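Local atomic coordinates of YrbA (Sinorhizobium meliloti 2011, PDB entry 5NFM), a protein that belongs to the BolA family and binds divalent metal cations, copper among them, through two conserved histidines. Residues 50-55 and 67-72. Numbering follows the deposited sequence. Where two conformers were deposited one is given.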
loop_
_atom_site.group_PDB
_atom_site.type_symbol
_atom_site.label_atom_id
_atom_site.label_comp_id
_atom_site.label_asym_id
_atom_site.label_seq_id
_atom_site.Cartn_x
_atom_site.Cartn_y
_atom_site.Cartn_z
ATOM N N GLN A 50 0.893 -3.098 8.485
ATOM C CA GLN A 50 -0.425 -3.536 8.938
ATOM C C GLN A 50 -1.516 -2.562 8.490
ATOM O O GLN A 50 -2.612 -2.981 8.085
ATOM C CB GLN A 50 -0.430 -3.694 10.466
ATOM C CG GLN A 50 -1.755 -4.212 11.016
ATOM C CD GLN A 50 -2.030 -5.628 10.540
ATOM O OE1 GLN A 50 -1.242 -6.546 10.819
ATOM N NE2 GLN A 50 -3.120 -5.820 9.805
ATOM N N MET A 51 -1.253 -1.255 8.598
ATOM C CA MET A 51 -2.244 -0.265 8.174
ATOM C C MET A 51 -2.534 -0.370 6.681
ATOM O O MET A 51 -3.677 -0.164 6.250
ATOM C CB MET A 51 -1.767 1.143 8.522
ATOM C CG MET A 51 -1.718 1.386 10.018
ATOM S SD MET A 51 -1.100 3.022 10.441
ATOM C CE MET A 51 -2.441 4.044 9.849
ATOM N N VAL A 52 -1.509 -0.661 5.871
ATOM C CA VAL A 52 -1.726 -0.820 4.434
ATOM C C VAL A 52 -2.539 -2.083 4.147
ATOM O O VAL A 52 -3.488 -2.050 3.356
ATOM C CB VAL A 52 -0.395 -0.799 3.659
ATOM C CG1 VAL A 52 -0.677 -0.968 2.158
ATOM C CG2 VAL A 52 0.359 0.509 3.916
ATOM N N TYR A 53 -2.190 -3.213 4.785
ATOM C CA TYR A 53 -3.006 -4.408 4.598
ATOM C C TYR A 53 -4.460 -4.120 4.972
ATOM O O TYR A 53 -5.391 -4.519 4.258
ATOM C CB TYR A 53 -2.474 -5.599 5.415
ATOM C CG TYR A 53 -1.074 -6.043 5.050
ATOM C CD1 TYR A 53 -0.717 -6.295 3.731
ATOM C CD2 TYR A 53 -0.113 -6.227 6.035
ATOM C CE1 TYR A 53 0.566 -6.705 3.403
ATOM C CE2 TYR A 53 1.172 -6.627 5.719
ATOM C CZ TYR A 53 1.516 -6.862 4.405
ATOM O OH TYR A 53 2.802 -7.259 4.126
ATOM N N ASN A 54 -4.676 -3.421 6.089
ATOM C CA ASN A 54 -6.046 -3.100 6.488
ATOM C C ASN A 54 -6.767 -2.327 5.387
ATOM O O ASN A 54 -7.946 -2.575 5.114
ATOM C CB ASN A 54 -6.061 -2.251 7.761
ATOM C CG ASN A 54 -5.620 -3.003 8.998
ATOM O OD1 ASN A 54 -5.449 -4.228 8.987
ATOM N ND2 ASN A 54 -5.447 -2.263 10.085
ATOM N N ALA A 55 -6.083 -1.354 4.771
ATOM C CA ALA A 55 -6.720 -0.509 3.765
ATOM C C ALA A 55 -7.167 -1.302 2.538
ATOM O O ALA A 55 -8.143 -0.920 1.880
ATOM C CB ALA A 55 -5.776 0.620 3.351
ATOM N N LEU A 67 1.900 -7.683 -2.855
ATOM C CA LEU A 67 2.042 -6.233 -2.691
ATOM C C LEU A 67 3.263 -5.974 -1.805
ATOM O O LEU A 67 3.164 -5.978 -0.572
ATOM C CB LEU A 67 0.770 -5.621 -2.100
ATOM C CG LEU A 67 0.750 -4.089 -2.106
ATOM C CD1 LEU A 67 0.761 -3.536 -3.524
ATOM C CD2 LEU A 67 -0.459 -3.583 -1.343
ATOM N N ALA A 68 4.419 -5.762 -2.437
ATOM C CA ALA A 68 5.658 -5.504 -1.708
ATOM C C ALA A 68 5.679 -4.041 -1.268
ATOM O O ALA A 68 5.483 -3.143 -2.089
ATOM C CB ALA A 68 6.856 -5.801 -2.606
ATOM N N LEU A 69 5.935 -3.800 0.017
ATOM C CA LEU A 69 5.657 -2.508 0.629
ATOM C C LEU A 69 6.906 -1.732 1.038
ATOM O O LEU A 69 7.884 -2.294 1.549
ATOM C CB LEU A 69 4.786 -2.683 1.879
ATOM C CG LEU A 69 3.379 -3.240 1.634
ATOM C CD1 LEU A 69 2.661 -3.499 2.948
ATOM C CD2 LEU A 69 2.558 -2.300 0.762
ATOM N N GLN A 70 6.827 -0.419 0.843
ATOM C CA GLN A 70 7.767 0.543 1.395
ATOM C C GLN A 70 6.937 1.665 1.997
ATOM O O GLN A 70 6.082 2.233 1.311
ATOM C CB GLN A 70 8.659 1.075 0.269
ATOM C CG GLN A 70 9.570 2.227 0.591
ATOM C CD GLN A 70 10.293 2.723 -0.653
ATOM O OE1 GLN A 70 10.111 2.184 -1.747
ATOM N NE2 GLN A 70 11.107 3.757 -0.494
ATOM N N THR A 71 7.166 1.970 3.270
ATOM C CA THR A 71 6.382 2.979 3.958
ATOM C C THR A 71 7.289 3.934 4.718
ATOM O O THR A 71 8.398 3.586 5.136
ATOM C CB THR A 71 5.376 2.321 4.921
ATOM O OG1 THR A 71 6.053 1.382 5.757
ATOM C CG2 THR A 71 4.282 1.587 4.157
ATOM N N SER A 72 6.783 5.147 4.930
ATOM C CA SER A 72 7.522 6.162 5.667
ATOM C C SER A 72 6.571 7.297 6.020
ATOM O O SER A 72 5.467 7.411 5.480
ATOM C CB SER A 72 8.685 6.712 4.836
ATOM O OG SER A 72 8.202 7.239 3.612
HETATM O O HOH W 1 3.474 -7.522 1.609
#
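Val52 and Leu69 meet where helix 45-56 lies over strand 67-72. The contact is apolar, and no direct hydrogen bond joins the two segments. CG1 of Val52 packs on CD2 of Leu69 at 3.8 Å, and the two side chains pass alongside each other in opposite directions. The same CG1 lies 4.4 Å from CD2 of Leu67, a looser contact. CG1 is anti to the backbone N of Val52 (chi1 180°), which leaves CG2 beside that N and pointed at Thr71. There the two methyls, CG2 of Val52 and CG2 of Thr71, face each other tip to tip at 4.1 Å. OG1 of Thr71 is hydrogen-bonded to OE1 of Gln48, which lies on helix 45-56 one turn before Val52. Phe40 touches both Val52 and Thr71.

Strand 67-72 is an outer strand of the three-stranded mixed sheet of this BolA-like domain. It pairs in parallel with strand 31-36, and helix 45-56 packs on one side of it. The segment axes run at 127° and come within 10.2 Å. Leu67, Leu69 and Thr71 all direct their CB atoms at the helix. Leu67 is also the point where the chain leaves helix 63-66 for the strand.

The aromatic contact is a CH-pi interaction. CD1 of Leu69 sits 4.2 Å from the centroid of the Tyr53 ring, off-centre and 29° from the ring normal. The ring atom nearest to CD1 of Leu69 is CZ of Tyr53, at 3.8 Å. Ile63 and Leu64 of the short helix also touch this tyrosine.

One water links the hydroxyl of Tyr53 to the backbone of Leu67. It lies in the ring plane at the edge of Tyr53, 2.6 Å from OH, and is hydrogen-bonded to O of Leu67 at 2.7 Å.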